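Long-range contacts in dihydrodipicolinate synthase (Bacteroides thetaiotaomicron, PDB 4XKY), which probably catalyses an aldolase-type reaction of pyruvate through a Schiff base, the class of chemistry that makes dihydrodipicolinate on the route to lysine: residues N145-A155 against Y172-M180; G191-S199 against Q238-Y249. All coordinates share one frame; numbering follows the deposited sequence.

Contact 1 (N145-A155 against Y172-M180); sequences NFAPATIQRIA and YFQSVMYAM
Pro148 and Ile151 meet Val176, Ala179 and Met180 in a mainly apolar contact between consecutive helices on the outside of the TIM barrel, 148-154 and 170-180, which flank strand 160-165 along the chain. The segment axes approach to 8.9 Å and cross at -41°. At the start of helix 148-154, Pro148 lays its ring against the second helix, Pro148 CB 3.7 Å from Ala179 CB. Ile151 points its terminal CD1 at Val176, the two side chains crossing at about a right angle, and Ile151 CD1 is 3.5 Å from Val176 CG1. Ile151 CG2 lies 3.8 Å from Met180 SD. Bends at both chi2 and chi3 curl the end of Met180 toward the first helix, and Met180 CE stops 3.7 Å from Ala155 CB. Phe163 of strand 160-165 touches both Ile151 and Tyr172.

Tyr172 supplies a polar link. With CG anti to the backbone N (chi1 167°), its ring reaches across to the loop before helix 148-154, where Tyr172 OH donates to Phe146 O, a hydrogen bond modelled at a very short, doubtful 2.4 Å. The carbonyl oxygen lies in the ring plane. Val176 CG2 meets one face of the ring toward the rim, and Asn145 lies across the opposite face. A phenylalanine in its place keeps the ring but would probably leave Phe146 O without this donor, and loop 145-147 less firmly tied to the helix. The helices thus meet largely through apolar side chains, while the tyrosine hydroxyl is spent on a main-chain carbonyl of the loop, a bond that does not itself depend on the identity of the loop side chain.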
loop_
_atom_site.group_PDB
_atom_site.type_symbol
_atom_site.label_atom_id
_atom_site.label_comp_id
_atom_site.label_asym_id
_atom_site.label_seq_id
_atom_site.Cartn_x
_atom_site.Cartn_y
_atom_site.Cartn_z
ATOM N N ASN A 145 -2.176 -10.220 -8.109
ATOM C CA ASN A 145 -1.836 -11.640 -8.176
ATOM C C ASN A 145 -2.346 -12.319 -9.444
ATOM O O ASN A 145 -3.206 -11.785 -10.144
ATOM C CB ASN A 145 -2.401 -12.358 -6.947
ATOM C CG ASN A 145 -1.610 -12.061 -5.688
ATOM O OD1 ASN A 145 -0.767 -11.160 -5.668
ATOM N ND2 ASN A 145 -1.856 -12.836 -4.635
ATOM N N PHE A 146 -1.787 -13.489 -9.744
ATOM C CA PHE A 146 -2.432 -14.406 -10.661
ATOM C C PHE A 146 -3.712 -14.851 -9.945
ATOM O O PHE A 146 -3.641 -15.497 -8.898
ATOM C CB PHE A 146 -1.583 -15.655 -10.934
ATOM C CG PHE A 146 -0.338 -15.422 -11.749
ATOM C CD1 PHE A 146 -0.360 -15.544 -13.122
ATOM C CD2 PHE A 146 0.872 -15.167 -11.132
ATOM C CE1 PHE A 146 0.793 -15.377 -13.875
ATOM C CE2 PHE A 146 2.035 -14.994 -11.875
ATOM C CZ PHE A 146 1.994 -15.099 -13.256
ATOM N N ALA A 147 -4.874 -14.509 -10.489
ATOM C CA ALA A 147 -6.132 -15.072 -9.996
ATOM C C ALA A 147 -6.158 -16.577 -10.273
ATOM O O ALA A 147 -5.441 -17.058 -11.158
ATOM C CB ALA A 147 -7.316 -14.405 -10.658
ATOM N N PRO A 148 -6.964 -17.332 -9.502
ATOM C CA PRO A 148 -7.051 -18.771 -9.723
ATOM C C PRO A 148 -7.398 -19.150 -11.151
ATOM O O PRO A 148 -6.708 -19.982 -11.734
ATOM C CB PRO A 148 -8.153 -19.189 -8.763
ATOM C CG PRO A 148 -7.932 -18.295 -7.598
ATOM C CD PRO A 148 -7.573 -16.960 -8.211
ATOM N N ALA A 149 -8.440 -18.534 -11.711
ATOM C CA ALA A 149 -8.874 -18.859 -13.067
ATOM C C ALA A 149 -7.763 -18.546 -14.081
ATOM O O ALA A 149 -7.608 -19.264 -15.054
ATOM C CB ALA A 149 -10.163 -18.122 -13.421
ATOM N N THR A 150 -6.999 -17.481 -13.836
ATOM C CA THR A 150 -5.869 -17.101 -14.688
ATOM C C THR A 150 -4.825 -18.217 -14.719
ATOM O O THR A 150 -4.305 -18.552 -15.777
ATOM C CB THR A 150 -5.191 -15.792 -14.208
ATOM O OG1 THR A 150 -6.107 -14.698 -14.296
ATOM C CG2 THR A 150 -3.993 -15.445 -15.066
ATOM N N ILE A 151 -4.520 -18.785 -13.556
ATOM C CA ILE A 151 -3.578 -19.889 -13.483
ATOM C C ILE A 151 -4.111 -21.109 -14.214
ATOM O O ILE A 151 -3.360 -21.754 -14.941
ATOM C CB ILE A 151 -3.196 -20.224 -12.030
ATOM C CG1 ILE A 151 -2.196 -19.188 -11.530
ATOM C CG2 ILE A 151 -2.533 -21.582 -11.919
ATOM C CD1 ILE A 151 -2.070 -19.145 -10.025
ATOM N N GLN A 152 -5.390 -21.429 -14.025
ATOM C CA GLN A 152 -6.036 -22.511 -14.792
ATOM C C GLN A 152 -5.798 -22.320 -16.265
ATOM O O GLN A 152 -5.394 -23.242 -16.972
ATOM C CB GLN A 152 -7.550 -22.508 -14.612
ATOM C CG GLN A 152 -8.132 -23.615 -13.762
ATOM C CD GLN A 152 -9.634 -23.446 -13.602
ATOM O OE1 GLN A 152 -10.166 -23.464 -12.488
ATOM N NE2 GLN A 152 -10.327 -23.262 -14.723
ATOM N N ARG A 153 -6.083 -21.103 -16.711
ATOM C CA ARG A 153 -6.024 -20.749 -18.116
ATOM C C ARG A 153 -4.614 -20.834 -18.720
ATOM O O ARG A 153 -4.461 -21.326 -19.838
ATOM C CB ARG A 153 -6.603 -19.349 -18.307
ATOM C CG ARG A 153 -6.381 -18.734 -19.678
ATOM C CD ARG A 153 -7.231 -19.374 -20.769
ATOM N NE ARG A 153 -6.893 -18.775 -22.058
ATOM C CZ ARG A 153 -7.237 -17.541 -22.436
ATOM N NH1 ARG A 153 -7.952 -16.750 -21.632
ATOM N NH2 ARG A 153 -6.864 -17.086 -23.629
ATOM N N ILE A 154 -3.600 -20.350 -18.003
ATOM C CA ILE A 154 -2.230 -20.338 -18.536
ATOM C C ILE A 154 -1.679 -21.756 -18.513
ATOM O O ILE A 154 -0.934 -22.164 -19.399
ATOM C CB ILE A 154 -1.305 -19.386 -17.746
ATOM C CG1 ILE A 154 -1.794 -17.955 -17.901
ATOM C CG2 ILE A 154 0.137 -19.469 -18.253
ATOM C CD1 ILE A 154 -1.197 -16.975 -16.918
ATOM N N ALA A 155 -2.096 -22.521 -17.514
ATOM C CA ALA A 155 -1.650 -23.891 -17.364
ATOM C C ALA A 155 -2.140 -24.875 -18.433
ATOM O O ALA A 155 -1.661 -26.008 -18.474
ATOM C CB ALA A 155 -2.044 -24.399 -15.997
ATOM N N TYR A 172 -5.179 -17.667 -0.310
ATOM C CA TYR A 172 -4.911 -17.542 -1.748
ATOM C C TYR A 172 -4.328 -18.841 -2.296
ATOM O O TYR A 172 -4.790 -19.340 -3.312
ATOM C CB TYR A 172 -3.981 -16.363 -2.041
ATOM C CG TYR A 172 -3.434 -16.368 -3.452
ATOM C CD1 TYR A 172 -4.215 -15.929 -4.512
ATOM C CD2 TYR A 172 -2.145 -16.835 -3.727
ATOM C CE1 TYR A 172 -3.733 -15.930 -5.805
ATOM C CE2 TYR A 172 -1.644 -16.824 -5.030
ATOM C CZ TYR A 172 -2.445 -16.379 -6.063
ATOM O OH TYR A 172 -1.981 -16.382 -7.365
ATOM N N PHE A 173 -3.357 -19.422 -1.607
ATOM C CA PHE A 173 -2.756 -20.661 -2.107
ATOM C C PHE A 173 -3.769 -21.808 -2.234
ATOM O O PHE A 173 -3.720 -22.561 -3.197
ATOM C CB PHE A 173 -1.589 -21.125 -1.245
ATOM C CG PHE A 173 -0.794 -22.244 -1.874
ATOM C CD1 PHE A 173 0.172 -21.975 -2.837
ATOM C CD2 PHE A 173 -1.046 -23.569 -1.543
ATOM C CE1 PHE A 173 0.911 -23.008 -3.419
ATOM C CE2 PHE A 173 -0.326 -24.603 -2.127
ATOM C CZ PHE A 173 0.651 -24.324 -3.077
ATOM N N GLN A 174 -4.644 -21.954 -1.242
ATOM C CA GLN A 174 -5.687 -22.985 -1.240
ATOM C C GLN A 174 -6.701 -22.711 -2.365
ATOM O O GLN A 174 -7.197 -23.652 -2.989
ATOM C CB GLN A 174 -6.396 -23.038 0.120
ATOM C CG GLN A 174 -5.567 -23.624 1.252
ATOM C CD GLN A 174 -5.198 -25.065 0.970
ATOM O OE1 GLN A 174 -6.055 -25.856 0.606
ATOM N NE2 GLN A 174 -3.926 -25.402 1.113
ATOM N N SER A 175 -6.997 -21.433 -2.636
ATOM C CA SER A 175 -7.869 -21.101 -3.769
ATOM C C SER A 175 -7.292 -21.608 -5.099
ATOM O O SER A 175 -8.044 -22.044 -5.966
ATOM C CB SER A 175 -8.140 -19.599 -3.875
ATOM O OG SER A 175 -8.764 -19.114 -2.704
ATOM N N VAL A 176 -5.968 -21.537 -5.252
ATOM C CA VAL A 176 -5.312 -21.977 -6.490
ATOM C C VAL A 176 -5.246 -23.511 -6.504
ATOM O O VAL A 176 -5.535 -24.110 -7.540
ATOM C CB VAL A 176 -3.910 -21.349 -6.681
ATOM C CG1 VAL A 176 -3.291 -21.760 -8.005
ATOM C CG2 VAL A 176 -3.976 -19.829 -6.626
ATOM N N MET A 177 -4.893 -24.147 -5.375
ATOM C CA MET A 177 -5.024 -25.619 -5.270
ATOM C C MET A 177 -6.412 -26.070 -5.765
ATOM O O MET A 177 -6.536 -26.958 -6.625
ATOM C CB MET A 177 -4.817 -26.116 -3.829
ATOM C CG MET A 177 -3.388 -25.993 -3.317
ATOM S SD MET A 177 -2.241 -27.177 -4.070
ATOM C CE MET A 177 -2.868 -28.711 -3.379
ATOM N N TYR A 178 -7.459 -25.428 -5.253
ATOM C CA TYR A 178 -8.808 -25.851 -5.596
ATOM C C TYR A 178 -9.048 -25.690 -7.094
ATOM O O TYR A 178 -9.577 -26.590 -7.714
ATOM C CB TYR A 178 -9.855 -25.096 -4.797
ATOM C CG TYR A 178 -11.277 -25.423 -5.199
ATOM C CD1 TYR A 178 -11.973 -26.442 -4.568
ATOM C CD2 TYR A 178 -11.931 -24.706 -6.194
ATOM C CE1 TYR A 178 -13.277 -26.754 -4.925
ATOM C CE2 TYR A 178 -13.239 -25.011 -6.552
ATOM C CZ TYR A 178 -13.897 -26.039 -5.902
ATOM O OH TYR A 178 -15.183 -26.384 -6.205
ATOM N N ALA A 179 -8.646 -24.550 -7.652
ATOM C CA ALA A 179 -8.739 -24.304 -9.098
ATOM C C ALA A 179 -7.925 -25.303 -9.941
ATOM O O ALA A 179 -8.284 -25.569 -11.088
ATOM C CB ALA A 179 -8.315 -22.872 -9.427
ATOM N N MET A 180 -6.845 -25.854 -9.384
ATOM C CA MET A 180 -5.977 -26.777 -10.134
ATOM C C MET A 180 -6.166 -28.253 -9.771
ATOM O O MET A 180 -5.388 -29.106 -10.207
ATOM C CB MET A 180 -4.501 -26.388 -9.927
ATOM C CG MET A 180 -4.164 -24.981 -10.393
ATOM S SD MET A 180 -4.621 -24.723 -12.114
ATOM C CE MET A 180 -3.538 -25.852 -12.988
#

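Contact 2 (G191-S199 against Q238-Y249); sequences GPEEIMAES and QEKVMQISATIY
Glu193 and Glu194 each take a hydrogen bond from a hydroxyl of segment 238-249, Tyr249 and Ser245 respectively. Tyr249 OH donates to Glu193 OE1 at 2.6 Å, on the syn side but 24° out of the carboxylate plane, and the carboxylate stands at the edge of the tyrosine ring with the two planes 71° apart. Gly211 N binds Glu193 OE2, so each oxygen of this buried group has a donor. The neighbouring Glu194 bends at chi2 (90°), turning its carboxylate back toward the helix, where Ser245 OG donates to the anti lone pair of Glu194 OE2 at 2.7 Å.

Two turns nearer the start of segment 238-249, Gln238 uses both ends of its amide. Gln238 NE2 donates to Glu194 O at 2.9 Å, almost in the amide plane. Gln238 OE1 lies 2.7 Å from a water that is also within hydrogen-bonding distance of Glu193 O and accepts from Ala197 N at 2.9 Å, so the water bridges the first turn of helix 196-201 to helix 231-247.

Between these polar points the packing is modest. Met242, bent at chi2 and chi3, crosses Glu194 at about a right angle and sets Met242 SD 3.6 Å from Glu194 CB. Val241 CG1 meets Glu193 CG at 4.2 Å; Val241 and Ala197 also both touch Leu222 of helix 216-227. The contact joins the loop and short helix that follow barrel strand 187-190 to the first helix beyond the eightfold beta/alpha barrel, consistent with the C-terminal helical extension that members of the DapA family pack against their TIM barrel.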
loop_
_atom_site.group_PDB
_atom_site.type_symbol
_atom_site.label_atom_id
_atom_site.label_comp_id
_atom_site.label_asym_id
_atom_site.label_seq_id
_atom_site.Cartn_x
_atom_site.Cartn_y
_atom_site.Cartn_z
ATOM N N GLY A 191 6.937 -21.278 -1.307
ATOM C CA GLY A 191 8.266 -20.741 -1.024
ATOM C C GLY A 191 8.575 -20.731 0.453
ATOM O O GLY A 191 9.553 -21.338 0.884
ATOM N N PRO A 192 7.744 -20.038 1.240
ATOM C CA PRO A 192 8.106 -19.805 2.623
ATOM C C PRO A 192 8.117 -21.068 3.435
ATOM O O PRO A 192 7.117 -21.777 3.468
ATOM C CB PRO A 192 7.017 -18.849 3.110
ATOM C CG PRO A 192 6.622 -18.129 1.879
ATOM C CD PRO A 192 6.616 -19.191 0.832
ATOM N N GLU A 193 9.243 -21.337 4.100
ATOM C CA GLU A 193 9.442 -22.629 4.746
ATOM C C GLU A 193 8.569 -22.835 5.966
ATOM O O GLU A 193 8.291 -23.977 6.321
ATOM C CB GLU A 193 10.928 -22.884 5.081
ATOM C CG GLU A 193 11.572 -21.940 6.094
ATOM C CD GLU A 193 13.059 -21.703 5.830
ATOM O OE1 GLU A 193 13.859 -21.728 6.785
ATOM O OE2 GLU A 193 13.435 -21.484 4.661
ATOM N N GLU A 194 8.132 -21.739 6.600
ATOM C CA GLU A 194 7.338 -21.836 7.819
ATOM C C GLU A 194 5.962 -22.512 7.573
ATOM O O GLU A 194 5.355 -23.040 8.487
ATOM C CB GLU A 194 7.185 -20.449 8.455
ATOM C CG GLU A 194 8.522 -19.817 8.892
ATOM C CD GLU A 194 9.176 -18.976 7.820
ATOM O OE1 GLU A 194 8.782 -19.074 6.620
ATOM O OE2 GLU A 194 10.077 -18.195 8.196
ATOM N N ILE A 195 5.501 -22.536 6.326
ATOM C CA ILE A 195 4.191 -23.095 6.003
ATOM C C ILE A 195 4.262 -24.256 5.002
ATOM O O ILE A 195 3.241 -24.637 4.408
ATOM C CB ILE A 195 3.258 -22.016 5.430
ATOM C CG1 ILE A 195 3.892 -21.323 4.214
ATOM C CG2 ILE A 195 2.892 -21.038 6.520
ATOM C CD1 ILE A 195 2.926 -20.477 3.402
ATOM N N MET A 196 5.458 -24.799 4.818
ATOM C CA MET A 196 5.651 -25.934 3.925
ATOM C C MET A 196 4.919 -27.145 4.452
ATOM O O MET A 196 4.231 -27.833 3.696
ATOM C CB MET A 196 7.138 -26.265 3.786
ATOM C CG MET A 196 7.479 -27.404 2.836
ATOM S SD MET A 196 7.674 -29.005 3.680
ATOM C CE MET A 196 9.183 -28.780 4.612
ATOM N N ALA A 197 5.101 -27.433 5.738
ATOM C CA ALA A 197 4.502 -28.623 6.330
ATOM C C ALA A 197 2.984 -28.571 6.219
ATOM O O ALA A 197 2.348 -29.554 5.836
ATOM C CB ALA A 197 4.918 -28.776 7.780
ATOM N N GLU A 198 2.390 -27.419 6.515
ATOM C CA GLU A 198 0.943 -27.379 6.509
ATOM C C GLU A 198 0.416 -27.433 5.065
ATOM O O GLU A 198 -0.604 -28.058 4.802
ATOM C CB GLU A 198 0.421 -26.189 7.299
ATOM C CG GLU A 198 0.419 -24.874 6.564
ATOM C CD GLU A 198 0.162 -23.729 7.524
ATOM O OE1 GLU A 198 -0.843 -22.999 7.337
ATOM O OE2 GLU A 198 0.959 -23.585 8.476
ATOM N N SER A 199 1.134 -26.816 4.131
ATOM C CA SER A 199 0.707 -26.827 2.738
ATOM C C SER A 199 0.862 -28.230 2.171
ATOM O O SER A 199 -0.014 -28.701 1.457
ATOM C CB SER A 199 1.510 -25.835 1.911
ATOM O OG SER A 199 1.519 -24.548 2.513
ATOM N N GLN A 238 8.661 -29.281 12.677
ATOM C CA GLN A 238 8.151 -27.914 12.550
ATOM C C GLN A 238 8.750 -26.992 13.639
ATOM O O GLN A 238 9.074 -25.830 13.364
ATOM C CB GLN A 238 6.608 -27.884 12.570
ATOM C CG GLN A 238 5.980 -26.501 12.422
ATOM C CD GLN A 238 6.247 -25.864 11.062
ATOM O OE1 GLN A 238 6.871 -26.468 10.180
ATOM N NE2 GLN A 238 5.783 -24.639 10.888
ATOM N N GLU A 239 8.919 -27.504 14.853
ATOM C CA GLU A 239 9.473 -26.688 15.936
ATOM C C GLU A 239 10.907 -26.268 15.626
ATOM O O GLU A 239 11.297 -25.137 15.928
ATOM C CB GLU A 239 9.409 -27.396 17.299
ATOM C CG GLU A 239 10.108 -26.614 18.427
ATOM C CD GLU A 239 9.655 -26.979 19.842
ATOM O OE1 GLU A 239 9.136 -28.094 20.056
ATOM O OE2 GLU A 239 9.837 -26.148 20.764
ATOM N N LYS A 240 11.685 -27.170 15.030
ATOM C CA LYS A 240 13.049 -26.838 14.620
ATOM C C LYS A 240 13.037 -25.807 13.486
ATOM O O LYS A 240 13.766 -24.813 13.536
ATOM C CB LYS A 240 13.811 -28.086 14.169
ATOM C CG LYS A 240 14.177 -29.050 15.287
ATOM C CD LYS A 240 15.100 -30.134 14.737
ATOM C CE LYS A 240 15.037 -31.433 15.525
ATOM N NZ LYS A 240 15.859 -31.335 16.761
ATOM N N VAL A 241 12.228 -26.047 12.456
ATOM C CA VAL A 241 12.056 -25.047 11.415
ATOM C C VAL A 241 11.644 -23.709 12.017
ATOM O O VAL A 241 12.200 -22.683 11.634
ATOM C CB VAL A 241 11.065 -25.496 10.329
ATOM C CG1 VAL A 241 10.721 -24.350 9.388
ATOM C CG2 VAL A 241 11.688 -26.617 9.516
ATOM N N MET A 242 10.720 -23.685 12.982
ATOM C CA MET A 242 10.294 -22.375 13.510
ATOM C C MET A 242 11.377 -21.722 14.373
ATOM O O MET A 242 11.470 -20.495 14.427
ATOM C CB MET A 242 8.937 -22.420 14.221
ATOM C CG MET A 242 7.733 -22.693 13.314
ATOM S SD MET A 242 7.609 -21.760 11.760
ATOM C CE MET A 242 7.533 -20.096 12.433
ATOM N N GLN A 243 12.225 -22.526 15.000
ATOM C CA GLN A 243 13.361 -21.989 15.737
ATOM C C GLN A 243 14.400 -21.333 14.804
ATOM O O GLN A 243 14.934 -20.271 15.105
ATOM C CB GLN A 243 14.018 -23.092 16.573
ATOM C CG GLN A 243 15.007 -22.525 17.579
ATOM C CD GLN A 243 15.688 -23.596 18.392
ATOM O OE1 GLN A 243 15.218 -24.708 18.466
ATOM N NE2 GLN A 243 16.818 -23.264 18.986
ATOM N N ILE A 244 14.684 -21.979 13.679
ATOM C CA ILE A 244 15.605 -21.433 12.676
ATOM C C ILE A 244 15.064 -20.088 12.230
ATOM O O ILE A 244 15.775 -19.081 12.223
ATOM C CB ILE A 244 15.723 -22.381 11.470
ATOM C CG1 ILE A 244 16.543 -23.605 11.846
ATOM C CG2 ILE A 244 16.359 -21.684 10.284
ATOM C CD1 ILE A 244 16.252 -24.787 10.964
ATOM N N SER A 245 13.782 -20.080 11.888
ATOM C CA SER A 245 13.109 -18.859 11.436
ATOM C C SER A 245 13.142 -17.707 12.455
ATOM O O SER A 245 13.314 -16.516 12.088
ATOM C CB SER A 245 11.664 -19.188 11.020
ATOM O OG SER A 245 10.928 -18.008 10.753
ATOM N N ALA A 246 12.958 -18.053 13.726
ATOM C CA ALA A 246 12.951 -17.072 14.803
ATOM C C ALA A 246 14.326 -16.548 15.151
ATOM O O ALA A 246 14.430 -15.429 15.653
ATOM C CB ALA A 246 12.344 -17.680 16.053
ATOM N N THR A 247 15.361 -17.374 14.945
ATOM C CA THR A 247 16.707 -17.100 15.483
ATOM C C THR A 247 17.801 -16.897 14.440
ATOM O O THR A 247 18.781 -16.232 14.739
ATOM C CB THR A 247 17.207 -18.171 16.482
ATOM O OG1 THR A 247 17.343 -19.463 15.840
ATOM C CG2 THR A 247 16.276 -18.251 17.694
ATOM N N ILE A 248 17.674 -17.463 13.241
ATOM C CA ILE A 248 18.686 -17.220 12.207
ATOM C C ILE A 248 18.307 -16.063 11.308
ATOM O O ILE A 248 19.184 -15.416 10.740
ATOM C CB ILE A 248 18.959 -18.463 11.316
ATOM C CG1 ILE A 248 19.328 -19.687 12.136
ATOM C CG2 ILE A 248 20.082 -18.205 10.297
ATOM C CD1 ILE A 248 20.619 -19.557 12.916
ATOM N N TYR A 249 17.013 -15.820 11.110
ATOM C CA TYR A 249 16.614 -14.860 10.110
ATOM C C TYR A 249 16.282 -13.503 10.716
ATOM O O TYR A 249 15.907 -12.603 9.979
ATOM C CB TYR A 249 15.414 -15.361 9.324
ATOM C CG TYR A 249 15.606 -16.700 8.632
ATOM C CD1 TYR A 249 16.884 -17.165 8.251
ATOM C CD2 TYR A 249 14.509 -17.494 8.338
ATOM C CE1 TYR A 249 17.035 -18.392 7.613
ATOM C CE2 TYR A 249 14.653 -18.715 7.700
ATOM C CZ TYR A 249 15.909 -19.163 7.344
ATOM O OH TYR A 249 16.031 -20.367 6.704
HETATM O O HOH W 1 6.765 -25.889 7.565
#

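Overall arrangement
Contact 1 closes before contact 2 opens: helix 170-180 leads through strand 187-190 into segment 191-199. Their centres are 25 Å apart and their nearest atoms about 5 Å, without touching. Both reach toward the predicted pyruvate site within the barrel. In contact 1 the Phe146 side chain comes to about 6 Å from that of Tyr136, the predicted proton donor/acceptor, and about 9 Å from that of Lys164, the predicted Schiff-base lysine. In contact 2 the Glu193 side chain is about 7 Å from that of Thr48 and about 9 Å from that of Val208, both predicted to bind pyruvate. Asp165, beside Lys164, connects them: Tyr172 touches it and Gly191 hydrogen-bonds to its backbone.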